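Local coordinates for protein ML032222a iGluR (PDB 4YKJ) that probably gates an ion channel as an ionotropic glutamate receptor, its ligand-binding domain holding a small amino acid such as alanine or glycine, at residues R144-L149 with F185-P190; V15-F20 with A89-T94. One frame throughout, in Å; residues are numbered along the deposited sequence.

Both contacts are buried in the core, their centres about 12 Å apart, and both touch the bound alanine. Contact 1 joins the start of helix 145-152 to the end of strand 183-188, and its chemistry is mainly ionic. Contact 2 sets the loop 15-20 against the corner that leads into strand 91-93, where two acids, an aromatic ring and an isoleucine meet. Strands 183-188 and 91-93 belong to the same mixed sheet. The two contacts also touch directly, through the salt bridge from Arg-144 to Glu-17 and the packing of His-145 on Ser-93. This is consistent with the two-lobed ligand-binding domain of glutamate receptors, whose lobes face each other across the ligand.

Contact 1: R144-L149 with F185-P190; sequences RHPETL and FIDEGP. With ALA (alanine), chain E.
Arg-144 grips the carboxylate of Asp-187 side-on with two nitrogens in a salt bridge. Arg-144 NE gives its hydrogen to the syn lone pair of Asp-187 OD1 over 2.7 Å. Arg-144 NH2 reaches Asp-187 OD2 at 2.9 Å. The guanidinium and carboxylate planes lie 31° apart. With CG anti to the backbone N (chi1 -173°) and the chain extended as far as NE, one guanidinium face lies against the CB of the bound alanine, which sits over its centre, 3.3 Å from Arg-144 CZ. Were Arg-144 replaced by a leucine, Asp-187 and Glu-17 would probably both be left without their cation.

Glu-188 also lines the ligand site: its OE1 comes 2.7 Å from the ligand N, which suits an acid facing an ammonium group, while Tyr-214 and Ser-93 hold its two oxygens. Glu-188 OE2 also lies at the edge of the His-145 ring, 3.1 Å from CD2; Asn-95 meets the ND1 of that ring. At the helix start the backbone N of His-145 donates to the ligand O over 2.9 Å, so the helix end presents an N-H to a carboxylate. The rigid Pro-146 fits this first turn and packs its CG 3.6 Å from Asp-187 OD1.

Arg-144, Pro-146, Asp-187 and Glu-188, all buried, form the tight part; beyond it Glu-147 and Thr-148 are partly exposed and do not meet 185-190. The axes of 145-149 and 185-188 cross at 104°. Strand 183-188 runs between strands 109-118 and 137-141, and Pro-146 and Ile-186 share Ile-113 of the former, while helix 189-195 sets off right after Glu-188.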
loop_
_atom_site.group_PDB
_atom_site.type_symbol
_atom_site.label_atom_id
_atom_site.label_comp_id
_atom_site.label_asym_id
_atom_site.label_seq_id
_atom_site.Cartn_x
_atom_site.Cartn_y
_atom_site.Cartn_z
ATOM N N ARG B 144 0.824 -5.012 -20.132
ATOM C CA ARG B 144 1.127 -5.290 -18.747
ATOM C C ARG B 144 1.482 -3.952 -18.078
ATOM O O ARG B 144 1.788 -2.962 -18.747
ATOM C CB ARG B 144 2.286 -6.291 -18.707
ATOM C CG ARG B 144 2.699 -6.881 -17.379
ATOM C CD ARG B 144 3.920 -7.734 -17.603
ATOM N NE ARG B 144 4.607 -8.145 -16.385
ATOM C CZ ARG B 144 4.363 -9.251 -15.693
ATOM N NH1 ARG B 144 3.419 -10.099 -16.063
ATOM N NH2 ARG B 144 5.062 -9.487 -14.609
ATOM N N HIS B 145 1.462 -3.906 -16.764
ATOM C CA HIS B 145 1.559 -2.653 -16.042
ATOM C C HIS B 145 2.818 -1.813 -16.346
ATOM O O HIS B 145 2.693 -0.607 -16.519
ATOM C CB HIS B 145 1.390 -2.931 -14.541
ATOM C CG HIS B 145 1.783 -1.798 -13.647
ATOM N ND1 HIS B 145 0.988 -0.690 -13.431
ATOM C CD2 HIS B 145 2.884 -1.643 -12.877
ATOM C CE1 HIS B 145 1.575 0.084 -12.535
ATOM N NE2 HIS B 145 2.738 -0.452 -12.215
ATOM N N PRO B 146 4.025 -2.400 -16.355
ATOM C CA PRO B 146 5.200 -1.532 -16.571
ATOM C C PRO B 146 5.080 -0.753 -17.872
ATOM O O PRO B 146 5.368 0.454 -17.889
ATOM C CB PRO B 146 6.363 -2.517 -16.578
ATOM C CG PRO B 146 5.877 -3.647 -15.662
ATOM C CD PRO B 146 4.409 -3.780 -15.997
ATOM N N GLU B 147 4.628 -1.386 -18.951
ATOM C CA GLU B 147 4.407 -0.669 -20.204
ATOM C C GLU B 147 3.488 0.510 -20.004
ATOM O O GLU B 147 3.770 1.607 -20.519
ATOM C CB GLU B 147 3.814 -1.615 -21.253
ATOM C CG GLU B 147 3.573 -0.967 -22.590
ATOM C CD GLU B 147 2.739 -1.801 -23.507
ATOM O OE1 GLU B 147 1.599 -2.134 -23.143
ATOM O OE2 GLU B 147 3.217 -2.115 -24.626
ATOM N N THR B 148 2.380 0.327 -19.292
ATOM C CA THR B 148 1.448 1.422 -19.045
ATOM C C THR B 148 2.100 2.538 -18.240
ATOM O O THR B 148 1.914 3.699 -18.578
ATOM C CB THR B 148 0.165 0.914 -18.379
ATOM O OG1 THR B 148 -0.584 0.167 -19.349
ATOM C CG2 THR B 148 -0.744 2.026 -17.876
ATOM N N LEU B 149 2.843 2.216 -17.201
ATOM C CA LEU B 149 3.459 3.271 -16.406
ATOM C C LEU B 149 4.459 4.065 -17.218
ATOM O O LEU B 149 4.513 5.295 -17.110
ATOM C CB LEU B 149 4.133 2.685 -15.188
ATOM C CG LEU B 149 3.246 2.420 -13.981
ATOM C CD1 LEU B 149 4.135 2.400 -12.740
ATOM C CD2 LEU B 149 2.087 3.418 -13.792
ATOM N N PHE B 185 15.492 -5.924 -19.509
ATOM C CA PHE B 185 14.075 -6.219 -19.303
ATOM C C PHE B 185 13.590 -5.332 -18.177
ATOM O O PHE B 185 14.173 -5.315 -17.091
ATOM C CB PHE B 185 13.892 -7.710 -18.955
ATOM C CG PHE B 185 12.462 -8.119 -18.657
ATOM C CD1 PHE B 185 11.379 -7.501 -19.281
ATOM C CD2 PHE B 185 12.216 -9.122 -17.739
ATOM C CE1 PHE B 185 10.075 -7.915 -18.978
ATOM C CE2 PHE B 185 10.918 -9.526 -17.452
ATOM C CZ PHE B 185 9.876 -8.916 -18.059
ATOM N N ILE B 186 12.539 -4.570 -18.454
ATOM C CA ILE B 186 11.962 -3.652 -17.479
ATOM C C ILE B 186 10.619 -4.207 -17.017
ATOM O O ILE B 186 9.709 -4.361 -17.816
ATOM C CB ILE B 186 11.765 -2.253 -18.097
ATOM C CG1 ILE B 186 13.089 -1.718 -18.665
ATOM C CG2 ILE B 186 11.171 -1.292 -17.069
ATOM C CD1 ILE B 186 12.914 -0.462 -19.501
ATOM N N ASP B 187 10.529 -4.588 -15.747
ATOM C CA ASP B 187 9.310 -5.210 -15.206
ATOM C C ASP B 187 9.149 -4.836 -13.740
ATOM O O ASP B 187 9.357 -3.683 -13.386
ATOM C CB ASP B 187 9.249 -6.714 -15.452
ATOM C CG ASP B 187 7.826 -7.252 -15.358
ATOM O OD1 ASP B 187 7.031 -7.006 -16.301
ATOM O OD2 ASP B 187 7.503 -7.890 -14.329
ATOM N N GLU B 188 8.702 -5.772 -12.908
ATOM C CA GLU B 188 8.360 -5.474 -11.515
ATOM C C GLU B 188 9.232 -6.211 -10.530
ATOM O O GLU B 188 9.565 -7.374 -10.736
ATOM C CB GLU B 188 6.893 -5.820 -11.239
ATOM C CG GLU B 188 5.965 -5.067 -12.168
ATOM C CD GLU B 188 4.507 -5.432 -12.035
ATOM O OE1 GLU B 188 4.184 -6.516 -11.501
ATOM O OE2 GLU B 188 3.669 -4.633 -12.494
ATOM N N GLY B 189 9.591 -5.519 -9.454
ATOM C CA GLY B 189 10.477 -6.051 -8.440
ATOM C C GLY B 189 10.175 -7.453 -7.933
ATOM O O GLY B 189 11.030 -8.331 -7.985
ATOM N N PRO B 190 8.965 -7.685 -7.426
ATOM C CA PRO B 190 8.736 -8.998 -6.811
ATOM C C PRO B 190 8.751 -10.146 -7.822
ATOM O O PRO B 190 9.209 -11.258 -7.505
ATOM C CB PRO B 190 7.348 -8.842 -6.176
ATOM C CG PRO B 190 7.214 -7.342 -5.928
ATOM C CD PRO B 190 7.878 -6.739 -7.131
HETATM N N ALA E . 1.523 -6.763 -11.990
HETATM C CA ALA E . 1.511 -6.803 -13.481
HETATM C C ALA E . 0.215 -6.228 -14.036
HETATM O O ALA E . 0.092 -6.013 -15.255
HETATM C CB ALA E . 1.705 -8.212 -13.962
HETATM O OXT ALA E . -0.714 -5.917 -13.276
#

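Contact 2: V15-F20 with A89-T94; sequences VEEQPF and AIDLST. With ALA (alanine), chain E.
Glu-17 and Asp-91 meet carboxylate to carboxylate, OE2 of Glu-17 lying 2.7 Å from OD2 of Asp-91 with the two planes turned 47° apart. Glu-17 bends at chi2 (120°), which carries its OE2 to Asp-91 and to within 3.5 Å of the CB of the bound alanine, while OE1 stays with Arg-144. Asp-91 CB makes a CH-pi contact 3.8 Å from the centroid of the Phe-20 ring. The flat ring suits this methylene, which lies over its face, and the carboxylate runs nearly parallel to the ring toward its CD2 and CE2 side.

Ile-90 CD1 packs against the loop backbone, 3.3 Å from Val-15 O, and also approaches the CB atoms of Glu-17 and Phe-20.

Farther out, backbone shape does the positioning. The chain turns a corner at Ile-90, and Asp-91 next to it is the centre of an inverse gamma turn; Asp-91 O lies 2.8 Å from the N of the bound alanine. Two residues on, Ser-93 N donates an almost straight bond (174°) to the ligand OXT over 3.0 Å. In the loop, a cis peptide bond precedes Pro-19 and probably helps turn the chain so that Phe-20 faces Asp-91. Tyr-214 meets the Phe-20 ring nearly perpendicularly, and Val-191 touches both acids.

Two carboxylates this close, and buried, suggest that one of them holds a proton; Arg-144, which also pairs with Asp-187, would probably offset only part of the remaining charge.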
loop_
_atom_site.group_PDB
_atom_site.type_symbol
_atom_site.label_atom_id
_atom_site.label_comp_id
_atom_site.label_asym_id
_atom_site.label_seq_id
_atom_site.Cartn_x
_atom_site.Cartn_y
_atom_site.Cartn_z
ATOM N N VAL B 15 -4.141 -15.708 -14.325
ATOM C CA VAL B 15 -3.229 -16.363 -15.256
ATOM C C VAL B 15 -2.053 -16.851 -14.427
ATOM O O VAL B 15 -1.846 -16.396 -13.299
ATOM C CB VAL B 15 -2.703 -15.416 -16.376
ATOM C CG1 VAL B 15 -3.810 -14.946 -17.300
ATOM C CG2 VAL B 15 -1.901 -14.254 -15.821
ATOM N N GLU B 16 -1.261 -17.764 -14.970
ATOM C CA GLU B 16 -0.017 -18.126 -14.314
ATOM C C GLU B 16 0.914 -16.920 -14.230
ATOM O O GLU B 16 1.114 -16.210 -15.228
ATOM C CB GLU B 16 0.697 -19.260 -15.038
ATOM C CG GLU B 16 2.054 -19.613 -14.461
ATOM C CD GLU B 16 2.484 -20.992 -14.896
ATOM O OE1 GLU B 16 3.069 -21.126 -16.000
ATOM O OE2 GLU B 16 2.202 -21.968 -14.178
ATOM N N GLU B 17 1.478 -16.712 -13.053
ATOM C CA GLU B 17 2.491 -15.696 -12.818
ATOM C C GLU B 17 3.165 -16.101 -11.508
ATOM O O GLU B 17 2.679 -15.792 -10.421
ATOM C CB GLU B 17 1.897 -14.294 -12.706
ATOM C CG GLU B 17 2.967 -13.282 -12.292
ATOM C CD GLU B 17 3.187 -12.170 -13.268
ATOM O OE1 GLU B 17 3.271 -12.409 -14.492
ATOM O OE2 GLU B 17 3.344 -11.030 -12.778
ATOM N N GLN B 18 4.265 -16.823 -11.605
ATOM C CA GLN B 18 4.896 -17.381 -10.414
ATOM C C GLN B 18 5.536 -16.242 -9.628
ATOM O O GLN B 18 6.123 -15.360 -10.226
ATOM C CB GLN B 18 5.923 -18.439 -10.837
ATOM C CG GLN B 18 5.232 -19.571 -11.580
ATOM C CD GLN B 18 6.122 -20.711 -11.997
ATOM O OE1 GLN B 18 7.281 -20.802 -11.599
ATOM N NE2 GLN B 18 5.564 -21.613 -12.802
ATOM N N PRO B 19 5.449 -16.257 -8.282
ATOM C CA PRO B 19 4.937 -17.312 -7.395
ATOM C C PRO B 19 3.505 -17.050 -6.948
ATOM O O PRO B 19 3.004 -17.730 -6.048
ATOM C CB PRO B 19 5.870 -17.217 -6.200
ATOM C CG PRO B 19 6.131 -15.751 -6.085
ATOM C CD PRO B 19 6.119 -15.195 -7.499
ATOM N N PHE B 20 2.842 -16.085 -7.574
ATOM C CA PHE B 20 1.473 -15.732 -7.244
ATOM C C PHE B 20 0.482 -16.805 -7.671
ATOM O O PHE B 20 -0.399 -17.186 -6.903
ATOM C CB PHE B 20 1.145 -14.360 -7.839
ATOM C CG PHE B 20 2.065 -13.294 -7.337
ATOM C CD1 PHE B 20 1.972 -12.860 -6.018
ATOM C CD2 PHE B 20 3.067 -12.761 -8.130
ATOM C CE1 PHE B 20 2.835 -11.887 -5.516
ATOM C CE2 PHE B 20 3.935 -11.806 -7.615
ATOM C CZ PHE B 20 3.810 -11.370 -6.310
ATOM N N ALA B 89 -8.001 -12.003 -9.504
ATOM C CA ALA B 89 -7.237 -12.533 -8.391
ATOM C C ALA B 89 -5.844 -12.886 -8.896
ATOM O O ALA B 89 -5.598 -13.968 -9.428
ATOM C CB ALA B 89 -7.925 -13.756 -7.789
ATOM N N ILE B 90 -4.924 -11.933 -8.770
ATOM C CA ILE B 90 -3.554 -12.065 -9.278
ATOM C C ILE B 90 -2.770 -10.912 -8.665
ATOM O O ILE B 90 -3.341 -10.116 -7.920
ATOM C CB ILE B 90 -3.558 -12.032 -10.851
ATOM C CG1 ILE B 90 -2.313 -12.687 -11.487
ATOM C CG2 ILE B 90 -3.766 -10.607 -11.362
ATOM C CD1 ILE B 90 -1.896 -14.019 -10.959
ATOM N N ASP B 91 -1.475 -10.837 -8.963
ATOM C CA ASP B 91 -0.713 -9.628 -8.661
ATOM C C ASP B 91 -1.091 -8.523 -9.635
ATOM O O ASP B 91 -0.404 -8.341 -10.650
ATOM C CB ASP B 91 0.795 -9.894 -8.719
ATOM C CG ASP B 91 1.288 -10.466 -10.043
ATOM O OD1 ASP B 91 0.696 -11.416 -10.580
ATOM O OD2 ASP B 91 2.366 -9.988 -10.529
ATOM N N LEU B 92 -2.177 -7.809 -9.352
ATOM C CA LEU B 92 -2.672 -6.791 -10.278
ATOM C C LEU B 92 -2.189 -5.435 -9.791
ATOM O O LEU B 92 -2.538 -4.955 -8.707
ATOM C CB LEU B 92 -4.202 -6.804 -10.377
ATOM C CG LEU B 92 -4.746 -5.957 -11.536
ATOM C CD1 LEU B 92 -4.401 -6.555 -12.887
ATOM C CD2 LEU B 92 -6.246 -5.770 -11.400
ATOM N N SER B 93 -1.330 -4.801 -10.582
ATOM C CA SER B 93 -0.766 -3.517 -10.194
ATOM C C SER B 93 -1.764 -2.385 -10.308
ATOM O O SER B 93 -2.565 -2.342 -11.237
ATOM C CB SER B 93 0.406 -3.171 -11.095
ATOM O OG SER B 93 1.386 -4.185 -10.996
ATOM N N THR B 94 -1.660 -1.461 -9.373
ATOM C CA THR B 94 -2.440 -0.224 -9.366
ATOM C C THR B 94 -1.867 0.801 -10.341
ATOM O O THR B 94 -0.690 1.168 -10.258
ATOM C CB THR B 94 -2.520 0.376 -7.944
ATOM O OG1 THR B 94 -1.188 0.553 -7.424
ATOM C CG2 THR B 94 -3.336 -0.529 -7.021
HETATM N N ALA E . 1.523 -6.763 -11.990
HETATM C CA ALA E . 1.511 -6.803 -13.481
HETATM C C ALA E . 0.215 -6.228 -14.036
HETATM O O ALA E . 0.092 -6.013 -15.255
HETATM C CB ALA E . 1.705 -8.212 -13.962
HETATM O OXT ALA E . -0.714 -5.917 -13.276
#